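Local coordinates for protein polyketide synthase type I (Bacillus amyloliquefaciens, PDB 5KKU) that forms the N-terminal dehydratase domain of a modular polyketide synthase of the difficidin assembly line, a double-hotdog lyase that probably removes water from carrier-bound polyketide intermediates, at residues P34-A47 and F190-L202. Residues are numbered along the deposited sequence; the frame is centred on the assembly and turned at random.
Sequences PGVTLIDMLYRLAA and FKAHPAFLDASTL
T37 and P194 bring the backbones nearest, with T37 CA 4.8 Å from P194 CA. The axes of helix 37-47 and helix 194-200 approach to 8.9 Å and run at 138° to each other, closer to antiparallel than parallel. CA atoms pair D40 with A192, T37 with P194 and V36 with D198. D40 holds loop 190-193. Its CG lies anti to the backbone N (chi1 169°), which directs the carboxylate at the loop backbone: A192 N donates to the anti lone pair of OD1 at 3.0 Å, nearly straight at 175°, and K191 N adds a weak, bent bond to the same oxygen. OD2 receives R44 NH1 in a salt bridge, near the guanidinium plane, and also lies near the plane of the F190 ring, at its edge, 3.2 Å from CD1. Over one face of that ring sits P194 CD. K191 CB meets Y43 CB, its side chain crosses R44 obliquely with CG near R44 CG and N, and NZ ends in a salt bridge to E52. Toward residues 34-39, L197 CD1 lies against V36 O and I39 CB, while V36 CG1 meets T201 CG2 tip to tip at 3.7 Å. V36 CG2 rests 3.6 Å from D198 N, and P34 CB faces D198 OD1 at 4.0 Å. D198 OD2 is hydrogen-bonded to H155 NE2. The contact thus joins the predicted N- and C-terminal hotdog folds: despite an unfavourable, unbonded approach of A192 O to D40 OD1 (2.8 Å), one firm and one weak amide bond to OD1, with arginine on OD2, probably help hold the loop leading to D198, the predicted proton donor, set against P34, next to H25, the predicted proton acceptor.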
ATOM      1  N   PRO A  34       0.497  -3.414  -6.767  1.00 23.11           N
ATOM      2  CA  PRO A  34       1.108  -2.618  -5.687  1.00 22.07           C
ATOM      3  C   PRO A  34       1.503  -3.484  -4.495  1.00 21.94           C
ATOM      4  O   PRO A  34       0.746  -4.371  -4.102  1.00 20.60           O
ATOM      5  CB  PRO A  34      -0.001  -1.644  -5.282  1.00 21.74           C
ATOM      6  CG  PRO A  34      -0.742  -1.397  -6.538  1.00 21.91           C
ATOM      7  CD  PRO A  34      -0.852  -2.774  -7.113  1.00 22.79           C
ATOM      8  N   GLY A  35       2.677  -3.223  -3.931  1.00 12.89           N
ATOM      9  CA  GLY A  35       3.160  -3.979  -2.790  1.00 23.25           C
ATOM     10  C   GLY A  35       2.226  -3.894  -1.599  1.00 23.07           C
ATOM     11  O   GLY A  35       2.070  -4.858  -0.850  1.00 20.47           O
ATOM     12  N   VAL A  36       1.602  -2.734  -1.425  1.00 20.67           N
ATOM     13  CA  VAL A  36       0.688  -2.522  -0.331  1.00 17.72           C
ATOM     14  C   VAL A  36      -0.635  -3.241  -0.491  1.00 21.42           C
ATOM     15  O   VAL A  36      -1.293  -3.483   0.440  1.00 26.95           O
ATOM     16  CB  VAL A  36       0.442  -1.032  -0.025  1.00 22.15           C
ATOM     17  CG1 VAL A  36       1.640  -0.408   0.596  1.00 19.59           C
ATOM     18  CG2 VAL A  36      -0.048  -0.249  -1.221  1.00 17.14           C
ATOM     19  N   THR A  37      -1.020  -3.537  -1.687  1.00 20.51           N
ATOM     20  CA  THR A  37      -2.133  -4.388  -1.955  1.00 21.58           C
ATOM     21  C   THR A  37      -2.119  -5.679  -1.117  1.00 27.46           C
ATOM     22  O   THR A  37      -3.135  -6.146  -0.698  1.00 30.44           O
ATOM     23  CB  THR A  37      -2.136  -4.762  -3.460  1.00 21.77           C
ATOM     24  OG1 THR A  37      -2.379  -3.613  -4.237  1.00 32.68           O
ATOM     25  CG2 THR A  37      -3.143  -5.756  -3.777  1.00 27.87           C
ATOM     26  N   LEU A  38      -0.943  -6.251  -0.908  1.00 28.47           N
ATOM     27  CA  LEU A  38      -0.766  -7.477  -0.158  1.00 24.29           C
ATOM     28  C   LEU A  38      -1.139  -7.364   1.295  1.00 26.55           C
ATOM     29  O   LEU A  38      -1.459  -8.330   1.923  1.00 25.47           O
ATOM     30  CB  LEU A  38       0.629  -8.030  -0.326  1.00 18.97           C
ATOM     31  CG  LEU A  38       1.107  -8.196  -1.761  1.00 23.84           C
ATOM     32  CD1 LEU A  38       2.563  -8.436  -1.761  1.00 23.84           C
ATOM     33  CD2 LEU A  38       0.407  -9.273  -2.534  1.00 19.79           C
ATOM     34  N   ILE A  39      -1.128  -6.164   1.823  1.00 23.02           N
ATOM     35  CA  ILE A  39      -1.588  -5.920   3.168  1.00 28.21           C
ATOM     36  C   ILE A  39      -3.061  -6.345   3.315  1.00 24.66           C
ATOM     37  O   ILE A  39      -3.425  -6.983   4.271  1.00 26.15           O
ATOM     38  CB  ILE A  39      -1.372  -4.449   3.614  1.00 23.53           C
ATOM     39  CG1 ILE A  39       0.086  -4.172   3.904  1.00 22.62           C
ATOM     40  CG2 ILE A  39      -2.187  -4.101   4.831  1.00 22.49           C
ATOM     41  CD1 ILE A  39       0.477  -2.740   4.024  1.00 20.21           C
ATOM     42  N   ASP A  40      -3.882  -6.011   2.323  1.00 24.33           N
ATOM     43  CA  ASP A  40      -5.284  -6.427   2.296  1.00 24.77           C
ATOM     44  C   ASP A  40      -5.396  -7.924   2.222  1.00 26.42           C
ATOM     45  O   ASP A  40      -6.206  -8.516   2.838  1.00 33.76           O
ATOM     46  CB  ASP A  40      -6.034  -5.807   1.132  1.00 23.44           C
ATOM     47  CG  ASP A  40      -7.405  -6.400   0.916  1.00 26.28           C
ATOM     48  OD1 ASP A  40      -8.350  -6.113   1.597  1.00 23.52           O
ATOM     49  OD2 ASP A  40      -7.514  -7.209   0.046  1.00 29.71           O
ATOM     50  N   MET A  41      -4.589  -8.553   1.404  1.00 26.14           N
ATOM     51  CA  MET A  41      -4.643  -9.992   1.245  1.00 24.79           C
ATOM     52  C   MET A  41      -4.422 -10.698   2.559  1.00 25.83           C
ATOM     53  O   MET A  41      -5.118 -11.603   2.847  1.00 27.32           O
ATOM     54  CB  MET A  41      -3.679 -10.444   0.143  1.00 21.34           C
ATOM     55  CG  MET A  41      -3.329 -11.900  -0.036  1.00 18.66           C
ATOM     56  SD  MET A  41      -2.373 -12.249  -1.508  1.00 26.02           S
ATOM     57  CE  MET A  41      -3.389 -11.463  -2.657  1.00 20.22           C
ATOM     58  N   LEU A  42      -3.433 -10.268   3.312  1.00 23.66           N
ATOM     59  CA  LEU A  42      -3.112 -10.859   4.585  1.00 28.45           C
ATOM     60  C   LEU A  42      -4.246 -10.747   5.578  1.00 26.62           C
ATOM     61  O   LEU A  42      -4.536 -11.659   6.253  1.00 28.01           O
ATOM     62  CB  LEU A  42      -1.850 -10.279   5.168  1.00 23.70           C
ATOM     63  CG  LEU A  42      -0.613 -11.077   4.867  1.00 28.13           C
ATOM     64  CD1 LEU A  42      -0.191 -10.901   3.446  1.00 26.72           C
ATOM     65  CD2 LEU A  42       0.490 -10.692   5.802  1.00 30.54           C
ATOM     66  N   TYR A  43      -4.882  -9.600   5.606  1.00 29.33           N
ATOM     67  CA  TYR A  43      -6.008  -9.377   6.459  1.00 27.66           C
ATOM     68  C   TYR A  43      -7.215 -10.225   6.071  1.00 29.37           C
ATOM     69  O   TYR A  43      -7.887 -10.671   6.924  1.00 29.88           O
ATOM     70  CB  TYR A  43      -6.374  -7.899   6.503  1.00 27.20           C
ATOM     71  CG  TYR A  43      -5.687  -7.127   7.590  1.00 28.48           C
ATOM     72  CD1 TYR A  43      -6.149  -7.142   8.869  1.00 22.70           C
ATOM     73  CD2 TYR A  43      -4.548  -6.406   7.333  1.00 30.66           C
ATOM     74  CE1 TYR A  43      -5.516  -6.443   9.846  1.00 24.47           C
ATOM     75  CE2 TYR A  43      -3.918  -5.703   8.305  1.00 24.30           C
ATOM     76  CZ  TYR A  43      -4.430  -5.718   9.549  1.00 26.58           C
ATOM     77  OH  TYR A  43      -3.809  -5.060  10.510  1.00 32.29           O
ATOM     78  N   ARG A  44      -7.455 -10.444   4.787  1.00 24.44           N
ATOM     79  CA  ARG A  44      -8.542 -11.281   4.376  1.00 27.23           C
ATOM     80  C   ARG A  44      -8.290 -12.725   4.762  1.00 30.64           C
ATOM     81  O   ARG A  44      -9.173 -13.382   5.204  1.00 31.96           O
ATOM     82  CB  ARG A  44      -8.814 -11.222   2.887  1.00 24.79           C
ATOM     83  CG  ARG A  44      -9.175  -9.888   2.312  1.00 30.51           C
ATOM     84  CD  ARG A  44      -9.562  -9.988   0.854  1.00 28.49           C
ATOM     85  NE  ARG A  44      -8.844 -11.028   0.137  1.00 26.31           N
ATOM     86  CZ  ARG A  44      -7.886 -10.789  -0.708  1.00 30.57           C
ATOM     87  NH1 ARG A  44      -7.542  -9.564  -0.930  1.00 33.91           N
ATOM     88  NH2 ARG A  44      -7.264 -11.743  -1.310  1.00 26.19           N
ATOM     89  N   LEU A  45      -7.074 -13.200   4.546  1.00 31.01           N
ATOM     90  CA  LEU A  45      -6.672 -14.564   4.823  1.00 30.23           C
ATOM     91  C   LEU A  45      -6.533 -14.853   6.297  1.00 35.49           C
ATOM     92  O   LEU A  45      -6.884 -15.901   6.715  1.00 38.65           O
ATOM     93  CB  LEU A  45      -5.367 -14.912   4.126  1.00 20.88           C
ATOM     94  CG  LEU A  45      -5.421 -15.063   2.623  1.00 26.92           C
ATOM     95  CD1 LEU A  45      -4.104 -15.466   2.076  1.00 23.53           C
ATOM     96  CD2 LEU A  45      -6.463 -16.048   2.193  1.00 31.86           C
ATOM     97  N   ALA A  46      -5.978 -13.937   7.060  1.00 30.68           N
ATOM     98  CA  ALA A  46      -5.851 -14.131   8.473  1.00 31.34           C
ATOM     99  C   ALA A  46      -7.197 -14.497   9.040  1.00 40.52           C
ATOM    100  O   ALA A  46      -7.315 -15.393   9.794  1.00 43.78           O
ATOM    101  CB  ALA A  46      -5.346 -12.882   9.141  1.00 29.02           C
ATOM    102  N   ALA A  47      -8.190 -13.712   8.687  1.00 38.18           N
ATOM    103  CA  ALA A  47      -9.514 -13.840   9.223  1.00 45.46           C
ATOM    104  C   ALA A  47      -9.957 -15.272   9.130  1.00 42.68           C
ATOM    105  O   ALA A  47     -10.863 -15.663   9.777  1.00 47.00           O
ATOM    106  CB  ALA A  47     -10.479 -12.921   8.485  1.00 36.85           C
ATOM    107  N   PHE A 190     -13.269  -5.760   0.367  1.00 27.66           N
ATOM    108  CA  PHE A 190     -11.921  -5.767   0.868  1.00 18.45           C
ATOM    109  C   PHE A 190     -11.911  -5.605   2.379  1.00 27.10           C
ATOM    110  O   PHE A 190     -12.862  -5.150   2.966  1.00 28.41           O
ATOM    111  CB  PHE A 190     -11.107  -4.655   0.205  1.00 23.66           C
ATOM    112  CG  PHE A 190     -10.786  -4.907  -1.234  1.00 22.08           C
ATOM    113  CD1 PHE A 190      -9.872  -5.845  -1.594  1.00 22.53           C
ATOM    114  CD2 PHE A 190     -11.403  -4.186  -2.233  1.00 20.74           C
ATOM    115  CE1 PHE A 190      -9.565  -6.070  -2.911  1.00 22.80           C
ATOM    116  CE2 PHE A 190     -11.107  -4.413  -3.545  1.00 20.39           C
ATOM    117  CZ  PHE A 190     -10.196  -5.367  -3.889  1.00 17.02           C
ATOM    118  N   LYS A 191     -10.856  -6.023   3.039  1.00 20.74           N
ATOM    119  CA  LYS A 191     -10.606  -5.669   4.406  1.00 24.35           C
ATOM    120  C   LYS A 191      -9.980  -4.283   4.484  1.00 30.00           C
ATOM    121  O   LYS A 191     -10.277  -3.519   5.372  1.00 24.27           O
ATOM    122  CB  LYS A 191      -9.626  -6.625   5.032  1.00 30.03           C
ATOM    123  CG  LYS A 191     -10.171  -7.971   5.418  1.00 29.05           C
ATOM    124  CD  LYS A 191     -11.174  -7.875   6.529  1.00 26.37           C
ATOM    125  CE  LYS A 191     -12.021  -9.110   6.601  1.00 34.65           C
ATOM    126  NZ  LYS A 191     -12.417  -9.487   7.965  1.00 43.80           N
ATOM    127  N   ALA A 192      -9.137  -3.952   3.520  1.00 19.80           N
ATOM    128  CA  ALA A 192      -8.541  -2.641   3.399  1.00 23.20           C
ATOM    129  C   ALA A 192      -8.403  -2.535   1.897  1.00 28.35           C
ATOM    130  O   ALA A 192      -7.823  -3.357   1.267  1.00 37.85           O
ATOM    131  CB  ALA A 192      -7.308  -2.506   4.234  1.00 21.52           C
ATOM    132  N   HIS A 193      -9.009  -1.527   1.310  1.00 17.37           N
ATOM    133  CA  HIS A 193      -9.104  -1.354  -0.104  1.00 17.77           C
ATOM    134  C   HIS A 193      -7.707  -0.963  -0.562  1.00 24.28           C
ATOM    135  O   HIS A 193      -7.163   0.003  -0.102  1.00 25.08           O
ATOM    136  CB  HIS A 193     -10.114  -0.259  -0.456  1.00 22.80           C
ATOM    137  CG  HIS A 193     -10.692  -0.324  -1.839  1.00 23.09           C
ATOM    138  ND1 HIS A 193      -9.953  -0.148  -2.976  1.00 21.76           N
ATOM    139  CD2 HIS A 193     -11.964  -0.477  -2.251  1.00 22.56           C
ATOM    140  CE1 HIS A 193     -10.738  -0.213  -4.026  1.00 20.06           C
ATOM    141  NE2 HIS A 193     -11.957  -0.434  -3.614  1.00 22.28           N
ATOM    142  N   PRO A 194      -7.195  -1.696  -1.520  1.00 22.10           N
ATOM    143  CA  PRO A 194      -5.886  -1.449  -2.069  1.00 19.71           C
ATOM    144  C   PRO A 194      -5.747  -0.073  -2.658  1.00 23.24           C
ATOM    145  O   PRO A 194      -4.711   0.496  -2.540  1.00 19.54           O
ATOM    146  CB  PRO A 194      -5.771  -2.514  -3.124  1.00 24.30           C
ATOM    147  CG  PRO A 194      -6.509  -3.624  -2.571  1.00 18.46           C
ATOM    148  CD  PRO A 194      -7.672  -3.022  -1.883  1.00 20.94           C
ATOM    149  N   ALA A 195      -6.798   0.436  -3.274  1.00 22.24           N
ATOM    150  CA  ALA A 195      -6.785   1.787  -3.787  1.00 21.95           C
ATOM    151  C   ALA A 195      -6.497   2.804  -2.701  1.00 25.59           C
ATOM    152  O   ALA A 195      -5.690   3.646  -2.862  1.00 22.25           O
ATOM    153  CB  ALA A 195      -8.063   2.122  -4.495  1.00 23.92           C
ATOM    154  N   PHE A 196      -7.185   2.689  -1.581  1.00 23.39           N
ATOM    155  CA  PHE A 196      -6.939   3.497  -0.428  1.00 16.47           C
ATOM    156  C   PHE A 196      -5.515   3.345   0.096  1.00 21.76           C
ATOM    157  O   PHE A 196      -4.891   4.322   0.361  1.00 19.68           O
ATOM    158  CB  PHE A 196      -7.930   3.196   0.676  1.00 22.02           C
ATOM    159  CG  PHE A 196      -9.213   3.979   0.603  1.00 23.07           C
ATOM    160  CD1 PHE A 196      -9.239   5.273   0.160  1.00 19.45           C
ATOM    161  CD2 PHE A 196     -10.381   3.413   1.022  1.00 22.33           C
ATOM    162  CE1 PHE A 196     -10.401   5.966   0.090  1.00 23.21           C
ATOM    163  CE2 PHE A 196     -11.550   4.094   0.966  1.00 20.25           C
ATOM    164  CZ  PHE A 196     -11.560   5.375   0.507  1.00 24.85           C
ATOM    165  N   LEU A 197      -5.024   2.117   0.192  1.00 19.63           N
ATOM    166  CA  LEU A 197      -3.711   1.813   0.679  1.00 13.29           C
ATOM    167  C   LEU A 197      -2.628   2.427  -0.211  1.00 19.38           C
ATOM    168  O   LEU A 197      -1.745   3.068   0.264  1.00 19.70           O
ATOM    169  CB  LEU A 197      -3.533   0.306   0.846  1.00 19.45           C
ATOM    170  CG  LEU A 197      -4.310  -0.457   1.914  1.00 20.29           C
ATOM    171  CD1 LEU A 197      -3.803  -1.857   2.047  1.00 24.38           C
ATOM    172  CD2 LEU A 197      -4.224   0.224   3.250  1.00 20.93           C
ATOM    173  N   ASP A 198      -2.697   2.208  -1.512  1.00 21.06           N
ATOM    174  CA  ASP A 198      -1.793   2.780  -2.489  1.00 14.30           C
ATOM    175  C   ASP A 198      -1.694   4.291  -2.402  1.00 21.84           C
ATOM    176  O   ASP A 198      -0.656   4.805  -2.261  1.00 19.80           O
ATOM    177  CB  ASP A 198      -2.219   2.341  -3.866  1.00 17.28           C
ATOM    178  CG  ASP A 198      -1.293   2.774  -4.945  1.00 24.90           C
ATOM    179  OD1 ASP A 198      -0.163   2.335  -5.014  1.00 28.50           O
ATOM    180  OD2 ASP A 198      -1.694   3.555  -5.751  1.00 26.53           O
ATOM    181  N   ALA A 199      -2.812   4.979  -2.488  1.00 23.01           N
ATOM    182  CA  ALA A 199      -2.833   6.422  -2.382  1.00 25.17           C
ATOM    183  C   ALA A 199      -2.278   6.940  -1.075  1.00 23.95           C
ATOM    184  O   ALA A 199      -1.710   7.989  -1.060  1.00 29.88           O
ATOM    185  CB  ALA A 199      -4.209   6.980  -2.603  1.00 25.80           C
ATOM    186  N   SER A 200      -2.459   6.198  -0.016  1.00 16.98           N
ATOM    187  CA  SER A 200      -1.951   6.582   1.271  1.00 24.11           C
ATOM    188  C   SER A 200      -0.444   6.539   1.392  1.00 20.68           C
ATOM    189  O   SER A 200       0.097   7.235   2.164  1.00 23.87           O
ATOM    190  CB  SER A 200      -2.584   5.768   2.367  1.00 16.06           C
ATOM    191  OG  SER A 200      -3.928   6.005   2.421  1.00 16.96           O
ATOM    192  N   THR A 201       0.195   5.691   0.605  1.00 19.79           N
ATOM    193  CA  THR A 201       1.636   5.669   0.545  1.00 21.33           C
ATOM    194  C   THR A 201       2.230   6.918  -0.040  1.00 24.27           C
ATOM    195  O   THR A 201       3.396   7.080  -0.006  1.00 25.76           O
ATOM    196  CB  THR A 201       2.247   4.486  -0.197  1.00 19.81           C
ATOM    197  OG1 THR A 201       2.109   4.647  -1.592  1.00 18.65           O
ATOM    198  CG2 THR A 201       1.683   3.250   0.225  1.00 21.75           C
ATOM    199  N   LEU A 202       1.389   7.799  -0.527  1.00 27.41           N
ATOM    200  CA  LEU A 202       1.780   9.056  -1.064  1.00 24.70           C
ATOM    201  C   LEU A 202       1.819  10.125  -0.018  1.00 29.20           C
ATOM    202  O   LEU A 202       2.051  11.232  -0.325  1.00 30.55           O
ATOM    203  CB  LEU A 202       0.828   9.457  -2.165  1.00 20.04           C
ATOM    204  CG  LEU A 202       0.891   8.630  -3.431  1.00 26.96           C
ATOM    205  CD1 LEU A 202      -0.132   9.041  -4.443  1.00 30.35           C
ATOM    206  CD2 LEU A 202       2.250   8.741  -4.056  1.00 25.76           C
TER